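Local coordinates for hypothetical protein (Bacteroides eggerthii, PDB 4JGL) that is of unknown function but adopts a streptavidin-like antiparallel beta fold with two added helices and carries bound calcium in the crystal, at residues D75-Q80 against F114-D119; S22-P27 against Y136-D141; K52-K57 against I67-Y72; P110-I115 against Y125-K130. All blocks are in the same frame, centred on the assembly; numbering follows the deposited sequence. Where two conformers were deposited one is given.

Contact 1: residues D75-Q80 against F114-D119. With CA (calcium ion), chain D.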
loop_
_atom_site.group_PDB
_atom_site.type_symbol
_atom_site.label_atom_id
_atom_site.label_comp_id
_atom_site.label_asym_id
_atom_site.label_seq_id
_atom_site.Cartn_x
_atom_site.Cartn_y
_atom_site.Cartn_z
ATOM N N ASP A 75 -10.093 13.957 -2.545
ATOM C CA ASP A 75 -10.296 15.210 -3.283
ATOM C C ASP A 75 -11.219 14.837 -4.428
ATOM O O ASP A 75 -10.775 14.465 -5.510
ATOM C CB ASP A 75 -8.977 15.791 -3.794
ATOM C CG ASP A 75 -9.150 17.053 -4.620
ATOM O OD1 ASP A 75 -10.252 17.675 -4.633
ATOM O OD2 ASP A 75 -8.167 17.425 -5.288
ATOM N N GLY A 76 -12.520 14.905 -4.177
ATOM C CA GLY A 76 -13.473 14.330 -5.093
ATOM C C GLY A 76 -13.281 12.821 -5.187
ATOM O O GLY A 76 -13.353 12.103 -4.193
ATOM N N ASP A 77 -13.011 12.355 -6.391
ATOM C CA ASP A 77 -12.742 10.938 -6.613
ATOM C C ASP A 77 -11.279 10.543 -6.378
ATOM O O ASP A 77 -10.952 9.350 -6.446
ATOM C CB ASP A 77 -13.062 10.562 -8.050
ATOM C CG ASP A 77 -14.535 10.518 -8.354
ATOM O OD1 ASP A 77 -15.328 10.027 -7.514
ATOM O OD2 ASP A 77 -14.847 10.932 -9.488
ATOM N N ASN A 78 -10.407 11.511 -6.152
ATOM C CA ASN A 78 -8.986 11.245 -6.031
ATOM C C ASN A 78 -8.565 10.939 -4.611
ATOM O O ASN A 78 -9.006 11.586 -3.668
ATOM C CB ASN A 78 -8.199 12.423 -6.547
ATOM C CG ASN A 78 -8.481 12.741 -7.981
ATOM O OD1 ASN A 78 -9.084 11.955 -8.716
ATOM N ND2 ASN A 78 -8.052 13.922 -8.394
ATOM N N ILE A 79 -7.662 9.967 -4.466
ATOM C CA ILE A 79 -7.090 9.613 -3.189
ATOM C C ILE A 79 -5.746 10.320 -3.064
ATOM O O ILE A 79 -4.800 9.994 -3.784
ATOM C CB ILE A 79 -6.880 8.101 -3.050
ATOM C CG1 ILE A 79 -8.152 7.314 -3.340
ATOM C CG2 ILE A 79 -6.348 7.738 -1.670
ATOM C CD1 ILE A 79 -7.907 5.793 -3.449
ATOM N N GLN A 80 -5.633 11.261 -2.128
ATOM C CA GLN A 80 -4.403 11.994 -1.894
ATOM C C GLN A 80 -3.692 11.435 -0.664
ATOM O O GLN A 80 -4.204 11.565 0.464
ATOM C CB GLN A 80 -4.696 13.473 -1.632
ATOM C CG GLN A 80 -5.226 14.224 -2.800
ATOM C CD GLN A 80 -5.458 15.700 -2.461
ATOM O OE1 GLN A 80 -5.738 16.054 -1.317
ATOM N NE2 GLN A 80 -5.341 16.549 -3.456
ATOM N N PHE A 114 -3.931 9.266 -6.408
ATOM C CA PHE A 114 -4.514 8.210 -7.217
ATOM C C PHE A 114 -5.824 8.705 -7.818
ATOM O O PHE A 114 -6.708 9.176 -7.079
ATOM C CB PHE A 114 -4.741 6.963 -6.377
ATOM C CG PHE A 114 -3.467 6.280 -5.965
ATOM C CD1 PHE A 114 -2.663 5.645 -6.914
ATOM C CD2 PHE A 114 -3.054 6.280 -4.661
ATOM C CE1 PHE A 114 -1.474 5.023 -6.537
ATOM C CE2 PHE A 114 -1.870 5.661 -4.283
ATOM C CZ PHE A 114 -1.081 5.054 -5.233
ATOM N N ILE A 115 -5.938 8.599 -9.147
ATOM C CA ILE A 115 -7.116 9.038 -9.877
ATOM C C ILE A 115 -7.800 7.830 -10.524
ATOM O O ILE A 115 -7.150 6.833 -10.842
ATOM C CB ILE A 115 -6.787 10.097 -10.943
ATOM C CG1 ILE A 115 -5.928 9.536 -12.063
ATOM C CG2 ILE A 115 -6.122 11.316 -10.300
ATOM C CD1 ILE A 115 -5.723 10.540 -13.214
ATOM N N PRO A 116 -9.127 7.882 -10.708
ATOM C CA PRO A 116 -9.786 6.733 -11.307
ATOM C C PRO A 116 -9.330 6.445 -12.733
ATOM O O PRO A 116 -8.751 7.303 -13.411
ATOM C CB PRO A 116 -11.266 7.124 -11.302
ATOM C CG PRO A 116 -11.370 8.117 -10.193
ATOM C CD PRO A 116 -10.084 8.886 -10.221
ATOM N N THR A 117 -9.640 5.237 -13.183
ATOM C CA THR A 117 -9.395 4.782 -14.548
ATOM C C THR A 117 -10.748 4.456 -15.208
ATOM O O THR A 117 -11.151 3.310 -15.299
ATOM C CB THR A 117 -8.447 3.583 -14.555
ATOM O OG1 THR A 117 -8.981 2.561 -13.735
ATOM C CG2 THR A 117 -7.062 3.984 -14.047
ATOM N N PRO A 118 -11.489 5.494 -15.654
ATOM C CA PRO A 118 -12.842 5.227 -16.137
ATOM C C PRO A 118 -12.918 4.285 -17.329
ATOM O O PRO A 118 -13.940 3.608 -17.499
ATOM C CB PRO A 118 -13.375 6.624 -16.496
ATOM C CG PRO A 118 -12.168 7.501 -16.608
ATOM C CD PRO A 118 -11.138 6.923 -15.701
ATOM N N ASP A 119 -11.862 4.218 -18.129
ATOM C CA ASP A 119 -11.882 3.440 -19.359
ATOM C C ASP A 119 -11.315 2.024 -19.227
ATOM O O ASP A 119 -11.213 1.298 -20.216
ATOM C CB ASP A 119 -11.130 4.200 -20.458
ATOM C CG ASP A 119 -11.750 5.569 -20.760
ATOM O OD1 ASP A 119 -12.980 5.725 -20.612
ATOM O OD2 ASP A 119 -10.992 6.481 -21.133
HETATM CA CA CA D . -11.277 1.564 -13.725
HETATM O O HOH W 1 -11.743 3.277 -12.171
HETATM O O HOH W 2 -13.498 1.704 -14.592
HETATM O O HOH W 3 -12.604 0.045 -12.439
#
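Asn78 and Ile115 are brought together by their first torsions: Asn78 keeps CG opposite its carbonyl carbon (chi1 -60°), while Ile115 tucks CG1 between its backbone N and carbonyl carbon (chi1 66°) and so presents the shorter branch, CG2, to the asparagine. The two side chains run side by side in the same direction, with Asn78 OD1 3.4 Å from Ile115 CG2. That oxygen also lies 3.6 Å from CD of Pro116, the asparagine and proline side chains crossing at about a right angle. Further toward the turn, the CG corner of Pro116 rests against Asp77 CB at 3.7 Å. The backbones of strands 78-92 and 112-116 join through one hydrogen-bonded antiparallel pair. Ile79 N reaches Phe114 O at 2.9 Å, and Phe114 N returns the bond to Ile79 O. Phe114 O also receives a CA-H contact from Asn78 CA at 3.3 Å. Behind this pair Ile79 and Phe114 turn to the same face of the sheet, where both touch Tyr125. The chain before Asn78 is a type II' turn from Asp75, with Gly76 at positive phi. After Pro116 the chain reaches a calcium site: Thr117 chelates the ion through O at 2.4 Å and OG1 at 2.5 Å, three waters add ligands, and the carbonyls of Cys120 and Ser123 complete the shell. Water 1 also accepts a hydrogen bond from Thr117 N. The ion thus links Thr117 to the chain at Cys120 and Ser123, and with no carboxylate among its seven ligands, none neutralises its charge directly.

Contact 2: residues S22-P27 against Y136-D141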
loop_
_atom_site.group_PDB
_atom_site.type_symbol
_atom_site.label_atom_id
_atom_site.label_comp_id
_atom_site.label_asym_id
_atom_site.label_seq_id
_atom_site.Cartn_x
_atom_site.Cartn_y
_atom_site.Cartn_z
ATOM N N SER A 22 -10.073 -2.037 1.680
ATOM C CA SER A 22 -9.891 -2.713 0.422
ATOM C C SER A 22 -8.426 -2.940 0.095
ATOM O O SER A 22 -7.547 -2.165 0.461
ATOM C CB SER A 22 -10.575 -1.933 -0.691
ATOM O OG SER A 22 -10.263 -0.552 -0.584
ATOM N N GLY A 23 -8.174 -4.059 -0.559
ATOM C CA GLY A 23 -6.843 -4.433 -0.998
ATOM C C GLY A 23 -6.636 -4.258 -2.478
ATOM O O GLY A 23 -7.576 -4.352 -3.275
ATOM N N TYR A 24 -5.379 -4.046 -2.848
ATOM C CA TYR A 24 -4.987 -3.765 -4.222
ATOM C C TYR A 24 -3.683 -4.413 -4.554
ATOM O O TYR A 24 -2.745 -4.423 -3.732
ATOM C CB TYR A 24 -4.833 -2.254 -4.472
ATOM C CG TYR A 24 -6.077 -1.492 -4.140
ATOM C CD1 TYR A 24 -7.111 -1.387 -5.055
ATOM C CD2 TYR A 24 -6.240 -0.926 -2.898
ATOM C CE1 TYR A 24 -8.290 -0.726 -4.730
ATOM C CE2 TYR A 24 -7.419 -0.305 -2.553
ATOM C CZ TYR A 24 -8.419 -0.166 -3.473
ATOM O OH TYR A 24 -9.592 0.460 -3.143
ATOM N N LEU A 25 -3.575 -4.923 -5.783
ATOM C CA LEU A 25 -2.272 -5.144 -6.365
ATOM C C LEU A 25 -1.812 -3.852 -7.030
ATOM O O LEU A 25 -2.620 -3.088 -7.559
ATOM C CB LEU A 25 -2.334 -6.253 -7.409
ATOM C CG LEU A 25 -2.581 -7.645 -6.834
ATOM C CD1 LEU A 25 -2.790 -8.685 -7.963
ATOM C CD2 LEU A 25 -1.492 -8.073 -5.875
HETATM N N MSE A 26 -0.502 -3.600 -6.970
HETATM C CA MSE A 26 0.082 -2.331 -7.393
HETATM C C MSE A 26 1.246 -2.573 -8.354
HETATM O O MSE A 26 2.415 -2.402 -7.996
HETATM C CB MSE A 26 0.560 -1.509 -6.199
HETATM C CG MSE A 26 -0.549 -1.195 -5.177
HETATM SE SE MSE A 26 0.021 -0.021 -3.845
HETATM C CE MSE A 26 0.342 1.568 -4.979
ATOM N N PRO A 27 0.929 -2.964 -9.589
ATOM C CA PRO A 27 1.978 -3.033 -10.608
ATOM C C PRO A 27 2.412 -1.606 -10.970
ATOM O O PRO A 27 1.638 -0.654 -10.829
ATOM C CB PRO A 27 1.266 -3.706 -11.781
ATOM C CG PRO A 27 -0.148 -3.296 -11.628
ATOM C CD PRO A 27 -0.399 -3.253 -10.126
ATOM N N TYR A 136 2.369 3.713 -10.695
ATOM C CA TYR A 136 1.706 2.683 -9.927
ATOM C C TYR A 136 0.210 2.715 -10.204
ATOM O O TYR A 136 -0.406 3.775 -10.264
ATOM C CB TYR A 136 1.940 2.887 -8.432
ATOM C CG TYR A 136 3.269 2.375 -7.958
ATOM C CD1 TYR A 136 3.492 1.016 -7.792
ATOM C CD2 TYR A 136 4.307 3.240 -7.661
ATOM C CE1 TYR A 136 4.727 0.516 -7.368
ATOM C CE2 TYR A 136 5.532 2.756 -7.220
ATOM C CZ TYR A 136 5.739 1.396 -7.079
ATOM O OH TYR A 136 6.983 0.940 -6.674
ATOM N N TYR A 137 -0.371 1.538 -10.340
ATOM C CA TYR A 137 -1.803 1.361 -10.414
ATOM C C TYR A 137 -2.318 0.746 -9.130
ATOM O O TYR A 137 -1.567 0.108 -8.385
ATOM C CB TYR A 137 -2.156 0.440 -11.579
ATOM C CG TYR A 137 -1.929 1.064 -12.944
ATOM C CD1 TYR A 137 -0.647 1.297 -13.438
ATOM C CD2 TYR A 137 -2.995 1.416 -13.752
ATOM C CE1 TYR A 137 -0.449 1.832 -14.701
ATOM C CE2 TYR A 137 -2.796 1.947 -15.012
ATOM C CZ TYR A 137 -1.522 2.137 -15.480
ATOM O OH TYR A 137 -1.371 2.690 -16.744
ATOM N N LEU A 138 -3.614 0.932 -8.884
ATOM C CA LEU A 138 -4.329 0.189 -7.842
ATOM C C LEU A 138 -5.328 -0.686 -8.576
ATOM O O LEU A 138 -6.277 -0.203 -9.184
ATOM C CB LEU A 138 -5.068 1.121 -6.876
ATOM C CG LEU A 138 -4.241 2.102 -6.068
ATOM C CD1 LEU A 138 -5.113 2.933 -5.151
ATOM C CD2 LEU A 138 -3.193 1.410 -5.266
ATOM N N CYS A 139 -5.142 -2.003 -8.492
ATOM C CA CYS A 139 -6.037 -3.000 -9.060
ATOM C C CYS A 139 -6.707 -3.738 -7.926
ATOM O O CYS A 139 -6.030 -4.395 -7.128
ATOM C CB CYS A 139 -5.257 -3.969 -9.949
ATOM S SG CYS A 139 -4.332 -3.179 -11.286
ATOM N N GLY A 140 -8.022 -3.610 -7.804
ATOM C CA GLY A 140 -8.711 -4.268 -6.695
ATOM C C GLY A 140 -8.436 -5.756 -6.681
ATOM O O GLY A 140 -8.481 -6.412 -7.722
ATOM N N ASP A 141 -8.156 -6.305 -5.512
ATOM C CA ASP A 141 -7.701 -7.677 -5.411
ATOM C C ASP A 141 -7.996 -8.232 -4.038
ATOM O O ASP A 141 -7.622 -7.632 -3.040
ATOM C CB ASP A 141 -6.200 -7.752 -5.697
ATOM C CG ASP A 141 -5.724 -9.162 -5.888
ATOM O OD1 ASP A 141 -6.015 -9.773 -6.939
ATOM O OD2 ASP A 141 -5.067 -9.677 -4.984
HETATM O O HOH W 4 -9.883 -6.118 -1.714
#
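Selenomethionine Met26 packs alongside Leu138, both pointing the same way, and a bend at chi3 (65°) lays its CE 3.6 Å from Leu138 CD2 and 4.0 Å from Tyr136 CB. Next to them Tyr24 CD1 meets Leu138 CB at 3.7 Å. This is the buried, close-fitting part, and Phe55 of strand 54-61 backs both Met26 and Leu138. The looser part is the end formed by Gly23, Leu25, Gly140 and Asp141, where Gly140 is exposed and Leu25 and Asp141 are partly so. Here Leu25 slants across the carboxylate of Asp141, its CD1 3.6 Å from OD1, and water 4 accepts a bond from Gly23 N and lies 3.0 Å from Asp141 O. Asp141 N bonds Gly23 O at 3.0 Å, and further in Tyr137 N bonds Pro27 O. Asp141 is also the N-cap of helix 142-153, its OD2 accepting a bond from Ala144 N. Were Asp141 an alanine, the amide of Ala144 would probably lose its cap and Leu25 the carboxylate it lies across. Four backbone bonds in all tie the N-terminal strand 22-29 to strand 135-140, the last in the chain, an antiparallel pairing that closes the curled sheet as in a streptavidin-like barrel.

Contact 3: residues K52-K57 against I67-Y72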
loop_
_atom_site.group_PDB
_atom_site.type_symbol
_atom_site.label_atom_id
_atom_site.label_comp_id
_atom_site.label_asym_id
_atom_site.label_seq_id
_atom_site.Cartn_x
_atom_site.Cartn_y
_atom_site.Cartn_z
ATOM N N LYS A 52 -9.744 4.560 9.287
ATOM C CA LYS A 52 -8.610 5.220 9.915
ATOM C C LYS A 52 -8.002 6.332 9.059
ATOM O O LYS A 52 -7.101 7.034 9.517
ATOM C CB LYS A 52 -7.527 4.198 10.203
ATOM C CG LYS A 52 -7.943 3.061 11.123
ATOM C CD LYS A 52 -6.845 2.745 12.112
ATOM C CE LYS A 52 -6.866 3.695 13.322
ATOM N NZ LYS A 52 -5.778 4.746 13.322
ATOM N N GLY A 53 -8.478 6.512 7.832
ATOM C CA GLY A 53 -7.882 7.449 6.908
ATOM C C GLY A 53 -6.436 7.131 6.567
ATOM O O GLY A 53 -5.620 8.023 6.432
ATOM N N LEU A 54 -6.124 5.831 6.457
ATOM C CA LEU A 54 -4.787 5.382 6.124
ATOM C C LEU A 54 -4.785 4.596 4.821
ATOM O O LEU A 54 -5.754 3.920 4.466
ATOM C CB LEU A 54 -4.229 4.485 7.215
ATOM C CG LEU A 54 -4.200 5.086 8.618
ATOM C CD1 LEU A 54 -3.690 4.024 9.584
ATOM C CD2 LEU A 54 -3.315 6.332 8.671
ATOM N N PHE A 55 -3.664 4.698 4.126
ATOM C CA PHE A 55 -3.368 3.910 2.943
ATOM C C PHE A 55 -2.021 3.263 3.168
ATOM O O PHE A 55 -1.037 3.961 3.446
ATOM C CB PHE A 55 -3.353 4.768 1.681
ATOM C CG PHE A 55 -2.891 4.009 0.470
ATOM C CD1 PHE A 55 -3.719 3.066 -0.106
ATOM C CD2 PHE A 55 -1.623 4.171 -0.024
ATOM C CE1 PHE A 55 -3.299 2.293 -1.209
ATOM C CE2 PHE A 55 -1.195 3.406 -1.143
ATOM C CZ PHE A 55 -2.026 2.457 -1.681
ATOM N N LEU A 56 -1.958 1.934 3.097
ATOM C CA LEU A 56 -0.709 1.223 3.282
ATOM C C LEU A 56 -0.202 0.679 1.966
ATOM O O LEU A 56 -0.972 0.191 1.157
ATOM C CB LEU A 56 -0.873 0.094 4.299
ATOM C CG LEU A 56 -0.909 0.508 5.767
ATOM C CD1 LEU A 56 -2.096 1.420 6.041
ATOM C CD2 LEU A 56 -0.918 -0.733 6.670
ATOM N N LYS A 57 1.106 0.776 1.762
ATOM C CA LYS A 57 1.753 0.243 0.571
ATOM C C LYS A 57 2.891 -0.659 1.002
ATOM O O LYS A 57 3.799 -0.216 1.721
ATOM C CB LYS A 57 2.274 1.378 -0.308
ATOM C CG LYS A 57 3.012 0.873 -1.540
ATOM C CD LYS A 57 3.264 1.999 -2.524
ATOM C CE LYS A 57 3.891 1.478 -3.817
ATOM N NZ LYS A 57 5.311 1.122 -3.585
ATOM N N ILE A 67 6.549 -1.602 4.646
ATOM C CA ILE A 67 5.208 -1.057 4.568
ATOM C C ILE A 67 5.198 0.427 4.890
ATOM O O ILE A 67 5.526 0.853 6.003
ATOM C CB ILE A 67 4.237 -1.799 5.490
ATOM C CG1 ILE A 67 4.347 -3.309 5.256
ATOM C CG2 ILE A 67 2.804 -1.292 5.253
ATOM C CD1 ILE A 67 3.523 -4.127 6.190
ATOM N N ASN A 68 4.832 1.217 3.903
ATOM C CA ASN A 68 4.597 2.632 4.146
ATOM C C ASN A 68 3.162 2.842 4.635
ATOM O O ASN A 68 2.213 2.351 4.006
ATOM C CB ASN A 68 4.854 3.461 2.877
ATOM C CG ASN A 68 6.326 3.857 2.693
ATOM O OD1 ASN A 68 7.056 4.051 3.659
ATOM N ND2 ASN A 68 6.758 3.987 1.431
ATOM N N ILE A 69 3.030 3.547 5.752
ATOM C CA ILE A 69 1.737 4.001 6.255
ATOM C C ILE A 69 1.609 5.449 5.825
ATOM O O ILE A 69 2.365 6.328 6.279
ATOM C CB ILE A 69 1.633 3.914 7.778
ATOM C CG1 ILE A 69 1.801 2.478 8.273
ATOM C CG2 ILE A 69 0.262 4.455 8.220
ATOM C CD1 ILE A 69 2.010 2.393 9.794
ATOM N N TYR A 70 0.693 5.690 4.895
ATOM C CA TYR A 70 0.306 7.019 4.438
ATOM C C TYR A 70 -0.979 7.402 5.138
ATOM O O TYR A 70 -1.837 6.545 5.381
ATOM C CB TYR A 70 0.015 7.035 2.922
ATOM C CG TYR A 70 1.222 6.864 2.026
ATOM C CD1 TYR A 70 1.722 5.617 1.663
ATOM C CD2 TYR A 70 1.829 7.966 1.469
ATOM C CE1 TYR A 70 2.824 5.524 0.815
ATOM C CE2 TYR A 70 2.904 7.868 0.651
ATOM C CZ TYR A 70 3.423 6.658 0.330
ATOM O OH TYR A 70 4.520 6.580 -0.525
ATOM N N THR A 71 -1.158 8.701 5.367
ATOM C CA THR A 71 -2.478 9.218 5.655
ATOM C C THR A 71 -3.110 9.662 4.341
ATOM O O THR A 71 -2.398 10.026 3.411
ATOM C CB THR A 71 -2.414 10.376 6.663
ATOM O OG1 THR A 71 -1.582 11.413 6.146
ATOM C CG2 THR A 71 -1.873 9.884 7.992
ATOM N N TYR A 72 -4.430 9.596 4.220
ATOM C CA TYR A 72 -5.069 10.022 2.982
ATOM C C TYR A 72 -6.319 10.822 3.271
ATOM O O TYR A 72 -6.959 10.669 4.321
ATOM C CB TYR A 72 -5.392 8.872 2.016
ATOM C CG TYR A 72 -6.674 8.138 2.277
ATOM C CD1 TYR A 72 -6.721 7.063 3.140
ATOM C CD2 TYR A 72 -7.857 8.525 1.657
ATOM C CE1 TYR A 72 -7.886 6.374 3.359
ATOM C CE2 TYR A 72 -9.030 7.856 1.887
ATOM C CZ TYR A 72 -9.042 6.776 2.732
ATOM O OH TYR A 72 -10.205 6.086 2.977
#
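Three aromatic rings, Phe55, Tyr70 and Tyr72, meet the opposing strand largely with their edges. Tyr70 has Phe55 O in its ring plane, at the CD1 side, and Lys57 CB also approaches along its rim. Phe55 and Tyr70 run side by side, with Tyr70 CD1 at the edge of the Phe55 ring, 4.0 Å from its CD2. Phe55 also meets the Phe114 ring, while Tyr70 OH bonds Pro110 O. Tyr72, with CG held between its backbone N and carbonyl carbon (chi1 83°), folds its ring back along the other strand, so that CE1 lies 3.4 Å from Leu54 O and CD1 3.4 Å from Gly53 C. Replacing the ring with an alanine is likely to leave the Gly53-Leu54 backbone without its neighbour and a gap beside Leu48 and Pro50. The other face is aliphatic: Leu54 CD2 touches Ile69 CG2 at 4.1 Å and Thr71 CG2 at 3.9 Å, and Leu56 CD2 slants against Ile67 CG2 at 4.0 Å; Leu56, Ile67 and Ile69 meet helix 158-165. At the far end Lys57 directs its amine away from this pairing to a salt bridge with Asp44 and a cation-pi contact with Tyr136. Five backbone hydrogen bonds join the strands, the last from Tyr72 N to Gly53 O at 3.0 Å. Gly53, at positive phi, and Leu54 form a G1 beta bulge opposite Met49, in the pairing with strand 44-49, next to the antiparallel hairpin 54-61/64-75 of the streptavidin-like sheet.

Contact 4: residues P110-I115 against Y125-K130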
loop_
_atom_site.group_PDB
_atom_site.type_symbol
_atom_site.label_atom_id
_atom_site.label_comp_id
_atom_site.label_asym_id
_atom_site.label_seq_id
_atom_site.Cartn_x
_atom_site.Cartn_y
_atom_site.Cartn_z
ATOM N N PRO A 110 7.875 9.308 -1.696
ATOM C CA PRO A 110 6.935 9.961 -2.599
ATOM C C PRO A 110 5.519 10.036 -2.035
ATOM O O PRO A 110 5.076 9.113 -1.338
ATOM C CB PRO A 110 6.943 9.047 -3.840
ATOM C CG PRO A 110 7.478 7.781 -3.432
ATOM C CD PRO A 110 8.408 8.058 -2.266
ATOM N N SER A 111 4.843 11.154 -2.299
ATOM C CA SER A 111 3.412 11.262 -2.121
ATOM C C SER A 111 2.730 10.658 -3.339
ATOM O O SER A 111 3.355 10.462 -4.392
ATOM C CB SER A 111 2.983 12.711 -1.902
ATOM O OG SER A 111 3.564 13.244 -0.725
ATOM N N PHE A 112 1.464 10.318 -3.185
ATOM C CA PHE A 112 0.686 9.826 -4.316
ATOM C C PHE A 112 -0.650 10.544 -4.389
ATOM O O PHE A 112 -1.285 10.780 -3.357
ATOM C CB PHE A 112 0.379 8.316 -4.174
ATOM C CG PHE A 112 1.565 7.415 -4.394
ATOM C CD1 PHE A 112 2.022 7.203 -5.682
ATOM C CD2 PHE A 112 2.192 6.761 -3.348
ATOM C CE1 PHE A 112 3.095 6.365 -5.916
ATOM C CE2 PHE A 112 3.275 5.950 -3.577
ATOM C CZ PHE A 112 3.726 5.750 -4.850
ATOM N N THR A 113 -1.074 10.832 -5.607
ATOM C CA THR A 113 -2.479 11.136 -5.899
ATOM C C THR A 113 -2.957 10.049 -6.847
ATOM O O THR A 113 -2.424 9.923 -7.963
ATOM C CB THR A 113 -2.660 12.511 -6.539
ATOM O OG1 THR A 113 -2.238 13.518 -5.602
ATOM C CG2 THR A 113 -4.135 12.813 -6.893
ATOM N N PHE A 114 -3.931 9.266 -6.408
ATOM C CA PHE A 114 -4.514 8.210 -7.217
ATOM C C PHE A 114 -5.824 8.705 -7.818
ATOM O O PHE A 114 -6.708 9.176 -7.079
ATOM C CB PHE A 114 -4.741 6.963 -6.377
ATOM C CG PHE A 114 -3.467 6.280 -5.965
ATOM C CD1 PHE A 114 -2.663 5.645 -6.914
ATOM C CD2 PHE A 114 -3.054 6.280 -4.661
ATOM C CE1 PHE A 114 -1.474 5.023 -6.537
ATOM C CE2 PHE A 114 -1.870 5.661 -4.283
ATOM C CZ PHE A 114 -1.081 5.054 -5.233
ATOM N N ILE A 115 -5.938 8.599 -9.147
ATOM C CA ILE A 115 -7.116 9.038 -9.877
ATOM C C ILE A 115 -7.800 7.830 -10.524
ATOM O O ILE A 115 -7.150 6.833 -10.842
ATOM C CB ILE A 115 -6.787 10.097 -10.943
ATOM C CG1 ILE A 115 -5.928 9.536 -12.063
ATOM C CG2 ILE A 115 -6.122 11.316 -10.300
ATOM C CD1 ILE A 115 -5.723 10.540 -13.214
ATOM N N TYR A 125 -7.492 2.604 -9.917
ATOM C CA TYR A 125 -6.832 3.917 -9.910
ATOM C C TYR A 125 -5.474 3.814 -10.581
ATOM O O TYR A 125 -4.908 2.721 -10.703
ATOM C CB TYR A 125 -6.621 4.465 -8.487
ATOM C CG TYR A 125 -7.851 4.631 -7.669
ATOM C CD1 TYR A 125 -8.396 3.580 -6.965
ATOM C CD2 TYR A 125 -8.495 5.854 -7.598
ATOM C CE1 TYR A 125 -9.563 3.739 -6.201
ATOM C CE2 TYR A 125 -9.650 6.019 -6.868
ATOM C CZ TYR A 125 -10.188 4.965 -6.179
ATOM O OH TYR A 125 -11.345 5.118 -5.444
ATOM N N VAL A 126 -4.935 4.969 -10.954
ATOM C CA VAL A 126 -3.554 5.107 -11.387
ATOM C C VAL A 126 -2.977 6.366 -10.734
ATOM O O VAL A 126 -3.699 7.342 -10.497
ATOM C CB VAL A 126 -3.460 5.176 -12.938
ATOM C CG1 VAL A 126 -4.183 6.409 -13.500
ATOM C CG2 VAL A 126 -1.991 5.097 -13.411
ATOM N N ALA A 127 -1.687 6.343 -10.444
ATOM C CA ALA A 127 -0.988 7.490 -9.903
ATOM C C ALA A 127 -0.935 8.603 -10.934
ATOM O O ALA A 127 -0.855 8.336 -12.123
ATOM C CB ALA A 127 0.410 7.106 -9.465
ATOM N N THR A 128 -0.901 9.840 -10.450
ATOM C CA THR A 128 -0.751 10.998 -11.341
ATOM C C THR A 128 0.700 11.265 -11.740
ATOM O O THR A 128 0.923 11.911 -12.772
ATOM C CB THR A 128 -1.310 12.268 -10.706
ATOM O OG1 THR A 128 -0.601 12.520 -9.514
ATOM C CG2 THR A 128 -2.792 12.138 -10.414
ATOM N N GLU A 129 1.659 10.770 -10.953
ATOM C CA GLU A 129 3.077 11.038 -11.181
ATOM C C GLU A 129 3.880 9.754 -11.147
ATOM O O GLU A 129 3.521 8.812 -10.457
ATOM C CB GLU A 129 3.619 12.003 -10.131
ATOM C CG GLU A 129 2.989 13.374 -10.214
ATOM C CD GLU A 129 3.711 14.413 -9.372
ATOM O OE1 GLU A 129 4.934 14.275 -9.154
ATOM O OE2 GLU A 129 3.045 15.373 -8.939
ATOM N N LYS A 130 4.979 9.736 -11.897
ATOM C CA LYS A 130 5.872 8.606 -11.935
ATOM C C LYS A 130 6.713 8.517 -10.674
ATOM O O LYS A 130 7.078 9.545 -10.060
ATOM C CB LYS A 130 6.837 8.735 -13.124
ATOM C CG LYS A 130 6.157 8.637 -14.482
ATOM C CD LYS A 130 7.138 8.868 -15.611
ATOM C CE LYS A 130 6.428 8.978 -16.949
ATOM N NZ LYS A 130 7.430 9.256 -18.039
HETATM O O HOH W 5 0.897 10.684 -7.849
#
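Ile115 and Val126 form the hydrogen-bonded pair of a beta hairpin, strands 112-116 and 125-127, in the streptavidin-like sheet. Among the backbone bonds, Ile115 N to Val126 O is almost straight (N-H...O 175°), and Val126 N answers to Ile115 O. Thr128 N closes the row on Thr113 O at 2.9 Å, although its N-H is bent to 139°. Tyr125 CA adds a CA-H contact to Ile115 O at 3.1 Å. Apolar packing divides between two faces. On that of Phe114 and Ala127, Phe114 CB meets Tyr125 CB at 3.8 Å, and Ala127 CB lies next to both phenylalanine rings, 4.1 Å from Phe114 CE1 and from Phe112 CD1. On that of Ile115 and Val126, these two lie side by side, their CG1 atoms 3.9 Å apart. Water supplies the polar link at the outer end: water 5 accepts from Thr113 N and bonds Thr128 OG1 at 2.9 Å. Thr128 sets OG1 between its backbone N and carbonyl carbon (chi1 60°), which turns its methyl toward Ile115. There the two side chains cross at about a right angle, and Ile115 CG2 and Thr128 CG2 approach to 3.4 Å, closer than usual for carbons.

How the contacts relate
Contacts 1 and 4 share strand 112-116 and Phe114 and Ile115: each pairs this strand with a different neighbour, 78-92 or 125-127. They lie farther from the chain's centre than contacts 2 and 3, and combine exposed loop ends, water and, in contact 1, the calcium site with an inward face of apolar and aromatic groups. Contacts 2 and 3 lie nearer the middle and are richer in buried rings and aliphatic groups. Contact 2 joins the first and last strands and encloses the other three along the sequence, whereas contacts 3 and 4 are local hairpins. All four meet within the sheet's interior, where Phe114 touches Met26, Leu138 and Phe55.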